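GTP cyclohydrolase 1 type 2 homolog (Staphylococcus aureus subsp. aureus, PDB 3LNL) is of unknown function but belongs to the GTP cyclohydrolase I type 2/NIF3 family, forming a hexameric toroid capped by PII-like domains with a dinuclear zinc centre. Local coordinates at residues 126-131 with 298-303; 252-257 with 302-307; 278-283 with 322-327. The protein carries 2 engineered substitutions. One frame throughout, in Å; residues are numbered along the deposited sequence.

Interaction 1: residues 126-131 with 298-303; sequences SIINNQ and VQQGAD
I128 and N129, at a break in the long strand 125-142, meet Q300, which reaches over from the C-terminal end of helix 294-299, where G301 completes a Schellman motif. Strand 125-142 pairs antiparallel with strand 240-253 in the NIF3 part of the chain and leads on toward the PII-like domain. I128 is still tied to G243 through the backbone and aims its side chain at the helix end. CG1 sits between the backbone N and the carbonyl carbon (chi1 57°) and the chain runs out straight from there, which carries CD1 to 3.7 Å from Q300 OE1. This is a plain van der Waals touch, and M245 lies against both side chains. At N129 the backbone enters left-handed helical space and interrupts the strand. The side chain carries the polar part of the contact: OD1 accepts a nearly linear bond from Q300 NE2 at 2.8 Å (N-H...O 170°). The N-H points straight out in the plane of the Q300 amide, but it meets OD1 from above the asparagine carbonyl plane. OD1 also accepts from Q296 NE2, one turn earlier in the helix, and ND2 donates to L242 O, so the asparagine amide is held at both ends and its flip is fixed. A water accepts from N129 ND2 at 3.1 Å and lies 2.9 Å from Q300 OE1, to which it can donate, giving the two amides a second link. The N129 side chain lies about 10 Å from that of D106, a zinc ligand, so the contact is near the metal centre without belonging to it. On the helix side, the turn that presents Q300 is closed by G301 N bonding to V298 O at 2.9 Å.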
loop_
_atom_site.group_PDB
_atom_site.type_symbol
_atom_site.label_atom_id
_atom_site.label_comp_id
_atom_site.label_asym_id
_atom_site.label_seq_id
_atom_site.Cartn_x
_atom_site.Cartn_y
_atom_site.Cartn_z
ATOM N N SER B 126 34.358 15.632 -1.437
ATOM C CA SER B 126 33.162 16.120 -2.105
ATOM C C SER B 126 31.908 15.348 -1.763
ATOM O O SER B 126 31.953 14.156 -1.435
ATOM C CB SER B 126 33.340 16.209 -3.625
ATOM O OG SER B 126 33.578 14.991 -4.185
ATOM N N ILE B 127 30.796 16.076 -1.900
ATOM C CA ILE B 127 29.482 15.570 -1.674
ATOM C C ILE B 127 29.221 14.438 -2.653
ATOM O O ILE B 127 29.608 14.525 -3.826
ATOM C CB ILE B 127 28.394 16.682 -1.839
ATOM C CG1 ILE B 127 28.476 17.661 -0.656
ATOM C CG2 ILE B 127 26.972 16.057 -1.949
ATOM C CD1 ILE B 127 27.985 17.073 0.725
ATOM N N ILE B 128 28.552 13.390 -2.157
ATOM C CA ILE B 128 28.047 12.298 -3.012
ATOM C C ILE B 128 26.543 12.117 -2.782
ATOM O O ILE B 128 25.922 12.775 -1.902
ATOM C CB ILE B 128 28.825 10.937 -2.785
ATOM C CG1 ILE B 128 28.755 10.532 -1.330
ATOM C CG2 ILE B 128 30.268 11.037 -3.324
ATOM C CD1 ILE B 128 29.354 9.184 -1.019
ATOM N N ASN B 129 25.952 11.232 -3.578
ATOM C CA ASN B 129 24.501 10.980 -3.534
ATOM C C ASN B 129 23.684 12.264 -3.751
ATOM O O ASN B 129 22.679 12.514 -3.075
ATOM C CB ASN B 129 24.099 10.263 -2.228
ATOM C CG ASN B 129 24.779 8.895 -2.074
ATOM O OD1 ASN B 129 24.801 8.130 -3.007
ATOM N ND2 ASN B 129 25.413 8.638 -0.939
ATOM N N ASN B 130 24.106 13.086 -4.696
ATOM C CA ASN B 130 23.504 14.412 -4.871
ATOM C C ASN B 130 22.022 14.416 -5.138
ATOM O O ASN B 130 21.533 13.608 -5.917
ATOM C CB ASN B 130 24.195 15.193 -5.987
ATOM C CG ASN B 130 25.654 15.276 -5.766
ATOM O OD1 ASN B 130 26.271 14.248 -5.594
ATOM N ND2 ASN B 130 26.199 16.484 -5.632
ATOM N N GLN B 131 21.317 15.363 -4.503
ATOM C CA GLN B 131 19.907 15.589 -4.788
ATOM C C GLN B 131 19.781 16.098 -6.258
ATOM O O GLN B 131 20.805 16.408 -6.905
ATOM C CB GLN B 131 19.303 16.580 -3.763
ATOM C CG GLN B 131 19.510 16.147 -2.328
ATOM C CD GLN B 131 18.842 17.057 -1.291
ATOM O OE1 GLN B 131 18.416 18.180 -1.605
ATOM N NE2 GLN B 131 18.725 16.549 -0.046
ATOM N N VAL B 298 30.707 1.792 -2.904
ATOM C CA VAL B 298 31.737 1.038 -3.633
ATOM C C VAL B 298 31.615 1.271 -5.143
ATOM O O VAL B 298 32.616 1.502 -5.805
ATOM C CB VAL B 298 31.770 -0.434 -3.220
ATOM C CG1 VAL B 298 32.677 -1.249 -4.199
ATOM C CG2 VAL B 298 32.232 -0.511 -1.779
ATOM N N GLN B 299 30.392 1.275 -5.677
ATOM C CA GLN B 299 30.190 1.582 -7.102
ATOM C C GLN B 299 30.728 3.009 -7.402
ATOM O O GLN B 299 31.207 3.260 -8.476
ATOM C CB GLN B 299 28.703 1.582 -7.525
ATOM C CG GLN B 299 27.840 0.309 -7.400
ATOM C CD GLN B 299 26.296 0.613 -7.106
ATOM O OE1 GLN B 299 25.739 1.653 -7.530
ATOM N NE2 GLN B 299 25.633 -0.293 -6.336
ATOM N N GLN B 300 30.603 3.935 -6.459
ATOM C CA GLN B 300 31.052 5.324 -6.647
ATOM C C GLN B 300 32.608 5.438 -6.505
ATOM O O GLN B 300 33.159 6.502 -6.692
ATOM C CB GLN B 300 30.310 6.246 -5.655
ATOM C CG GLN B 300 28.757 6.489 -5.932
ATOM C CD GLN B 300 27.884 6.862 -4.672
ATOM O OE1 GLN B 300 28.250 6.616 -3.488
ATOM N NE2 GLN B 300 26.735 7.469 -4.936
ATOM N N GLY B 301 33.310 4.341 -6.176
ATOM C CA GLY B 301 34.786 4.334 -6.066
ATOM C C GLY B 301 35.364 4.224 -4.648
ATOM O O GLY B 301 36.581 4.247 -4.452
ATOM N N ALA B 302 34.521 4.086 -3.636
ATOM C CA ALA B 302 35.029 3.944 -2.274
ATOM C C ALA B 302 35.790 2.649 -2.055
ATOM O O ALA B 302 35.370 1.622 -2.515
ATOM C CB ALA B 302 33.889 4.046 -1.267
ATOM N N ASP B 303 36.909 2.713 -1.357
ATOM C CA ASP B 303 37.589 1.526 -0.803
ATOM C C ASP B 303 37.031 1.059 0.540
ATOM O O ASP B 303 37.243 -0.106 0.927
ATOM C CB ASP B 303 39.100 1.796 -0.636
ATOM C CG ASP B 303 39.777 2.170 -1.966
ATOM O OD1 ASP B 303 39.415 1.575 -3.006
ATOM O OD2 ASP B 303 40.637 3.087 -1.953
HETATM O O HOH W 1 26.644 5.845 -1.230
#

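Interaction 2: residues 252-257 with 302-307; sequences MTLEDF and ADVFVT
The F257 ring, on helix 254-264, turns its CE2 edge to strand 304-307: V306 CG2 lies near the ring plane, 4.2 Å from CE2, while V304 CG1 approaches the same atom obliquely at 4.3 Å. One face of the ring is covered by I283 of the neighbouring strand 279-285. I326, from the strand on the other flank of 304-307, also touches the ring. A turn earlier in helix 254-264, L254 extends CD1 to 3.8 Å from V304 CG2, the two side chains crossing at a slant. Both helix residues have CG anti to the backbone N (L254 chi1 -178°), which swings their ends out from the helix onto the sheet. V304 thus receives L254 on one methyl and F257 on the other. The same helix starts in an ordered way: T253 is its N-cap, with OG1 accepting from D256 N at 3.2 Å. F305, between the two valines, packs instead against helix 294-299. Helix 254-264 on one face, through apolar contacts with V304 and V306, and helix 294-299 on the other give the layered alpha/beta packing of the C-terminal NIF3 domain.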
loop_
_atom_site.group_PDB
_atom_site.type_symbol
_atom_site.label_atom_id
_atom_site.label_comp_id
_atom_site.label_asym_id
_atom_site.label_seq_id
_atom_site.Cartn_x
_atom_site.Cartn_y
_atom_site.Cartn_z
ATOM N N MET B 252 46.826 3.775 2.890
ATOM C CA MET B 252 47.167 3.075 4.105
ATOM C C MET B 252 46.315 1.816 4.266
ATOM O O MET B 252 45.428 1.555 3.470
ATOM C CB MET B 252 47.004 3.987 5.297
ATOM C CG MET B 252 45.619 4.459 5.537
ATOM S SD MET B 252 45.628 5.968 6.575
ATOM C CE MET B 252 46.084 5.281 8.114
ATOM N N THR B 253 46.604 1.012 5.279
ATOM C CA THR B 253 45.847 -0.230 5.459
ATOM C C THR B 253 44.538 0.100 6.170
ATOM O O THR B 253 44.441 1.061 6.925
ATOM C CB THR B 253 46.636 -1.305 6.252
ATOM O OG1 THR B 253 46.802 -0.881 7.605
ATOM C CG2 THR B 253 48.057 -1.634 5.612
ATOM N N LEU B 254 43.515 -0.711 5.911
ATOM C CA LEU B 254 42.259 -0.610 6.591
ATOM C C LEU B 254 42.397 -0.511 8.137
ATOM O O LEU B 254 41.734 0.339 8.775
ATOM C CB LEU B 254 41.358 -1.793 6.224
ATOM C CG LEU B 254 39.953 -1.851 6.793
ATOM C CD1 LEU B 254 39.161 -0.534 6.531
ATOM C CD2 LEU B 254 39.194 -3.082 6.175
ATOM N N GLU B 255 43.169 -1.395 8.737
ATOM C CA GLU B 255 43.302 -1.363 10.183
ATOM C C GLU B 255 44.007 -0.108 10.662
ATOM O O GLU B 255 43.621 0.460 11.677
ATOM C CB GLU B 255 44.013 -2.594 10.717
ATOM C CG GLU B 255 45.448 -2.639 10.469
ATOM C CD GLU B 255 46.078 -3.928 11.006
ATOM O OE1 GLU B 255 47.224 -4.210 10.576
ATOM O OE2 GLU B 255 45.409 -4.631 11.828
ATOM N N ASP B 256 44.961 0.379 9.891
ATOM C CA ASP B 256 45.671 1.598 10.258
ATOM C C ASP B 256 44.759 2.812 10.136
ATOM O O ASP B 256 44.814 3.709 10.974
ATOM C CB ASP B 256 46.921 1.783 9.398
ATOM C CG ASP B 256 48.048 0.822 9.793
ATOM O OD1 ASP B 256 47.931 0.064 10.778
ATOM O OD2 ASP B 256 49.055 0.848 9.115
ATOM N N PHE B 257 43.939 2.834 9.081
ATOM C CA PHE B 257 42.948 3.880 8.915
ATOM C C PHE B 257 41.928 3.864 10.051
ATOM O O PHE B 257 41.654 4.915 10.649
ATOM C CB PHE B 257 42.243 3.796 7.562
ATOM C CG PHE B 257 41.293 4.918 7.327
ATOM C CD1 PHE B 257 41.723 6.234 7.422
ATOM C CD2 PHE B 257 39.956 4.668 7.047
ATOM C CE1 PHE B 257 40.841 7.287 7.260
ATOM C CE2 PHE B 257 39.088 5.712 6.835
ATOM C CZ PHE B 257 39.545 7.027 6.932
ATOM N N ALA B 302 34.521 4.086 -3.636
ATOM C CA ALA B 302 35.029 3.944 -2.274
ATOM C C ALA B 302 35.790 2.649 -2.055
ATOM O O ALA B 302 35.370 1.622 -2.515
ATOM C CB ALA B 302 33.889 4.046 -1.267
ATOM N N ASP B 303 36.909 2.713 -1.357
ATOM C CA ASP B 303 37.589 1.526 -0.803
ATOM C C ASP B 303 37.031 1.059 0.540
ATOM O O ASP B 303 37.243 -0.106 0.927
ATOM C CB ASP B 303 39.100 1.796 -0.636
ATOM C CG ASP B 303 39.777 2.170 -1.966
ATOM O OD1 ASP B 303 39.415 1.575 -3.006
ATOM O OD2 ASP B 303 40.637 3.087 -1.953
ATOM N N VAL B 304 36.332 1.964 1.247
ATOM C CA VAL B 304 35.734 1.674 2.543
ATOM C C VAL B 304 34.595 2.669 2.760
ATOM O O VAL B 304 34.626 3.817 2.253
ATOM C CB VAL B 304 36.805 1.746 3.713
ATOM C CG1 VAL B 304 37.454 3.169 3.802
ATOM C CG2 VAL B 304 36.204 1.321 5.070
ATOM N N PHE B 305 33.561 2.166 3.413
ATOM C CA PHE B 305 32.405 2.894 3.770
ATOM C C PHE B 305 32.407 3.072 5.275
ATOM O O PHE B 305 32.405 2.105 6.009
ATOM C CB PHE B 305 31.158 2.176 3.331
ATOM C CG PHE B 305 29.888 2.948 3.582
ATOM C CD1 PHE B 305 29.616 4.119 2.876
ATOM C CD2 PHE B 305 28.976 2.531 4.568
ATOM C CE1 PHE B 305 28.444 4.821 3.085
ATOM C CE2 PHE B 305 27.813 3.247 4.811
ATOM C CZ PHE B 305 27.539 4.400 4.074
ATOM N N VAL B 306 32.422 4.328 5.719
ATOM C CA VAL B 306 32.496 4.681 7.131
ATOM C C VAL B 306 31.162 5.197 7.603
ATOM O O VAL B 306 30.581 6.146 7.002
ATOM C CB VAL B 306 33.553 5.783 7.385
ATOM C CG1 VAL B 306 33.570 6.192 8.885
ATOM C CG2 VAL B 306 34.952 5.313 6.902
ATOM N N THR B 307 30.637 4.577 8.665
ATOM C CA THR B 307 29.331 4.957 9.193
ATOM C C THR B 307 29.204 4.518 10.659
ATOM O O THR B 307 30.194 4.124 11.279
ATOM C CB THR B 307 28.183 4.388 8.311
ATOM O OG1 THR B 307 26.965 5.074 8.595
ATOM C CG2 THR B 307 27.947 2.862 8.501
#

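Interaction 3: residues 278-283 with 322-327; sequences QKIKRI and GVNLID
N324 OD1 receives a hydrogen bond from a water at 2.7 Å, and the same water donates to Q278 OE1 at 2.8 Å, bridging the two amide oxygens. The other end of the asparagine amide is held within the chain, where ND2 donates to D303 O, so the orientation of this buried group is settled by two partners. Q278 comes to it through its aliphatic part: CG, anti to the backbone N (chi1 -176°), lies 3.4 Å from N324 ND2, and a bend at chi2 (77°) then carries the amide round toward the water. The side chains cross at about a right angle, with their amide planes 41° apart. In the sheet, parallel strand 304-307 runs between strands 279-285 and 325-327, and helix 312-321 makes the beta-alpha-beta crossover to the last of these, ending in a Schellman motif at G322. N324 thus reaches across to D303 of the segment leading into the middle strand. D303 also ties strand 279-285, its OD2 accepting from the backbone N of both K281 and R282. Deeper in, I280 CD1 makes a looser approach to N324 ND2 at 4.4 Å.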
loop_
_atom_site.group_PDB
_atom_site.type_symbol
_atom_site.label_atom_id
_atom_site.label_comp_id
_atom_site.label_asym_id
_atom_site.label_seq_id
_atom_site.Cartn_x
_atom_site.Cartn_y
_atom_site.Cartn_z
ATOM N N GLN B 278 44.085 -4.558 3.973
ATOM C CA GLN B 278 43.528 -4.030 2.733
ATOM C C GLN B 278 43.988 -2.584 2.530
ATOM O O GLN B 278 43.950 -1.770 3.455
ATOM C CB GLN B 278 41.992 -4.111 2.862
ATOM C CG GLN B 278 41.167 -3.695 1.645
ATOM C CD GLN B 278 41.143 -4.741 0.562
ATOM O OE1 GLN B 278 41.192 -5.931 0.846
ATOM N NE2 GLN B 278 41.077 -4.298 -0.691
ATOM N N LYS B 279 44.448 -2.255 1.336
ATOM C CA LYS B 279 44.887 -0.909 1.056
ATOM C C LYS B 279 43.688 0.005 0.778
ATOM O O LYS B 279 42.853 -0.336 -0.039
ATOM C CB LYS B 279 45.751 -0.883 -0.148
ATOM C CG LYS B 279 46.894 -1.861 -0.080
ATOM C CD LYS B 279 47.988 -1.349 0.735
ATOM C CE LYS B 279 49.339 -1.920 0.258
ATOM N NZ LYS B 279 50.142 -2.004 1.499
ATOM N N ILE B 280 43.684 1.165 1.406
ATOM C CA ILE B 280 42.577 2.090 1.446
ATOM C C ILE B 280 43.109 3.399 0.879
ATOM O O ILE B 280 44.117 3.880 1.342
ATOM C CB ILE B 280 42.174 2.350 2.955
ATOM C CG1 ILE B 280 41.409 1.166 3.545
ATOM C CG2 ILE B 280 41.298 3.540 3.147
ATOM C CD1 ILE B 280 40.627 0.333 2.519
ATOM N N LYS B 281 42.419 3.995 -0.082
ATOM C CA LYS B 281 42.719 5.369 -0.478
ATOM C C LYS B 281 41.495 6.285 -0.448
ATOM O O LYS B 281 41.579 7.419 0.073
ATOM C CB LYS B 281 43.310 5.367 -1.875
ATOM C CG LYS B 281 43.482 6.731 -2.444
ATOM C CD LYS B 281 44.630 7.477 -1.759
ATOM C CE LYS B 281 44.873 8.781 -2.447
ATOM N NZ LYS B 281 45.824 9.523 -1.634
ATOM N N ARG B 282 40.411 5.834 -1.074
ATOM C CA ARG B 282 39.183 6.585 -1.149
ATOM C C ARG B 282 38.167 6.085 -0.116
ATOM O O ARG B 282 37.918 4.894 0.004
ATOM C CB ARG B 282 38.596 6.526 -2.565
ATOM C CG ARG B 282 39.600 6.878 -3.622
ATOM C CD ARG B 282 39.031 6.809 -5.035
ATOM N NE ARG B 282 38.004 7.830 -5.165
ATOM C CZ ARG B 282 37.140 7.901 -6.165
ATOM N NH1 ARG B 282 37.165 6.995 -7.143
ATOM N NH2 ARG B 282 36.253 8.893 -6.189
ATOM N N ILE B 283 37.556 7.033 0.584
ATOM C CA ILE B 283 36.727 6.819 1.736
ATOM C C ILE B 283 35.357 7.462 1.508
ATOM O O ILE B 283 35.266 8.623 1.182
ATOM C CB ILE B 283 37.437 7.459 2.939
ATOM C CG1 ILE B 283 38.841 6.750 3.120
ATOM C CG2 ILE B 283 36.608 7.284 4.229
ATOM C CD1 ILE B 283 39.883 7.670 3.416
ATOM N N GLY B 322 33.007 -8.446 -0.113
ATOM C CA GLY B 322 34.211 -7.658 -0.205
ATOM C C GLY B 322 34.002 -6.173 0.005
ATOM O O GLY B 322 34.861 -5.379 -0.383
ATOM N N VAL B 323 32.888 -5.762 0.593
ATOM C CA VAL B 323 32.663 -4.352 0.849
ATOM C C VAL B 323 33.294 -4.022 2.218
ATOM O O VAL B 323 32.943 -4.619 3.259
ATOM C CB VAL B 323 31.161 -3.975 0.781
ATOM C CG1 VAL B 323 30.942 -2.481 1.255
ATOM C CG2 VAL B 323 30.626 -4.168 -0.637
ATOM N N ASN B 324 34.258 -3.113 2.238
ATOM C CA ASN B 324 34.902 -2.809 3.473
ATOM C C ASN B 324 34.153 -1.738 4.295
ATOM O O ASN B 324 33.703 -0.742 3.750
ATOM C CB ASN B 324 36.338 -2.360 3.224
ATOM C CG ASN B 324 37.131 -3.373 2.486
ATOM O OD1 ASN B 324 37.117 -4.550 2.844
ATOM N ND2 ASN B 324 37.823 -2.949 1.447
ATOM N N LEU B 325 34.006 -1.974 5.593
ATOM C CA LEU B 325 33.252 -1.058 6.451
ATOM C C LEU B 325 34.072 -0.676 7.668
ATOM O O LEU B 325 34.916 -1.455 8.099
ATOM C CB LEU B 325 31.973 -1.703 6.953
ATOM C CG LEU B 325 30.982 -2.246 5.949
ATOM C CD1 LEU B 325 29.874 -3.030 6.736
ATOM C CD2 LEU B 325 30.397 -1.175 5.060
ATOM N N ILE B 326 33.833 0.533 8.164
ATOM C CA ILE B 326 34.220 0.941 9.506
ATOM C C ILE B 326 32.998 1.530 10.219
ATOM O O ILE B 326 32.338 2.461 9.740
ATOM C CB ILE B 326 35.410 1.969 9.567
ATOM C CG1 ILE B 326 36.632 1.446 8.824
ATOM C CG2 ILE B 326 35.774 2.248 11.034
ATOM C CD1 ILE B 326 37.718 2.435 8.543
ATOM N N ASP B 327 32.715 0.978 11.394
ATOM C CA ASP B 327 31.767 1.533 12.341
ATOM C C ASP B 327 32.485 2.464 13.289
ATOM O O ASP B 327 33.165 2.028 14.209
ATOM C CB ASP B 327 31.080 0.403 13.103
ATOM C CG ASP B 327 29.837 0.838 13.877
ATOM O OD1 ASP B 327 29.641 2.054 14.095
ATOM O OD2 ASP B 327 29.062 -0.069 14.276
HETATM O O HOH W 2 38.937 -6.501 2.338
#

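Interactions 2 and 3 sit almost on top of each other, their centres about 3 Å apart, and treat the same sheet differently. In interaction 2 a helix packs on its face with buried apolar side chains; in interaction 3 residues leading into the two strands that flank 304-307 meet through an amide, the aliphatic part of a glutamine and a bridging water. Backbone bonds join the pair, L254 N to Q278 O among them. Interaction 1, its centre about 15 Å from that of interaction 2 and 13 Å from that of interaction 3, is a polar surface contact linking strand 125-142 to the end of helix 294-299. D303, shared by interactions 1 and 2, bonds to segment 278-283.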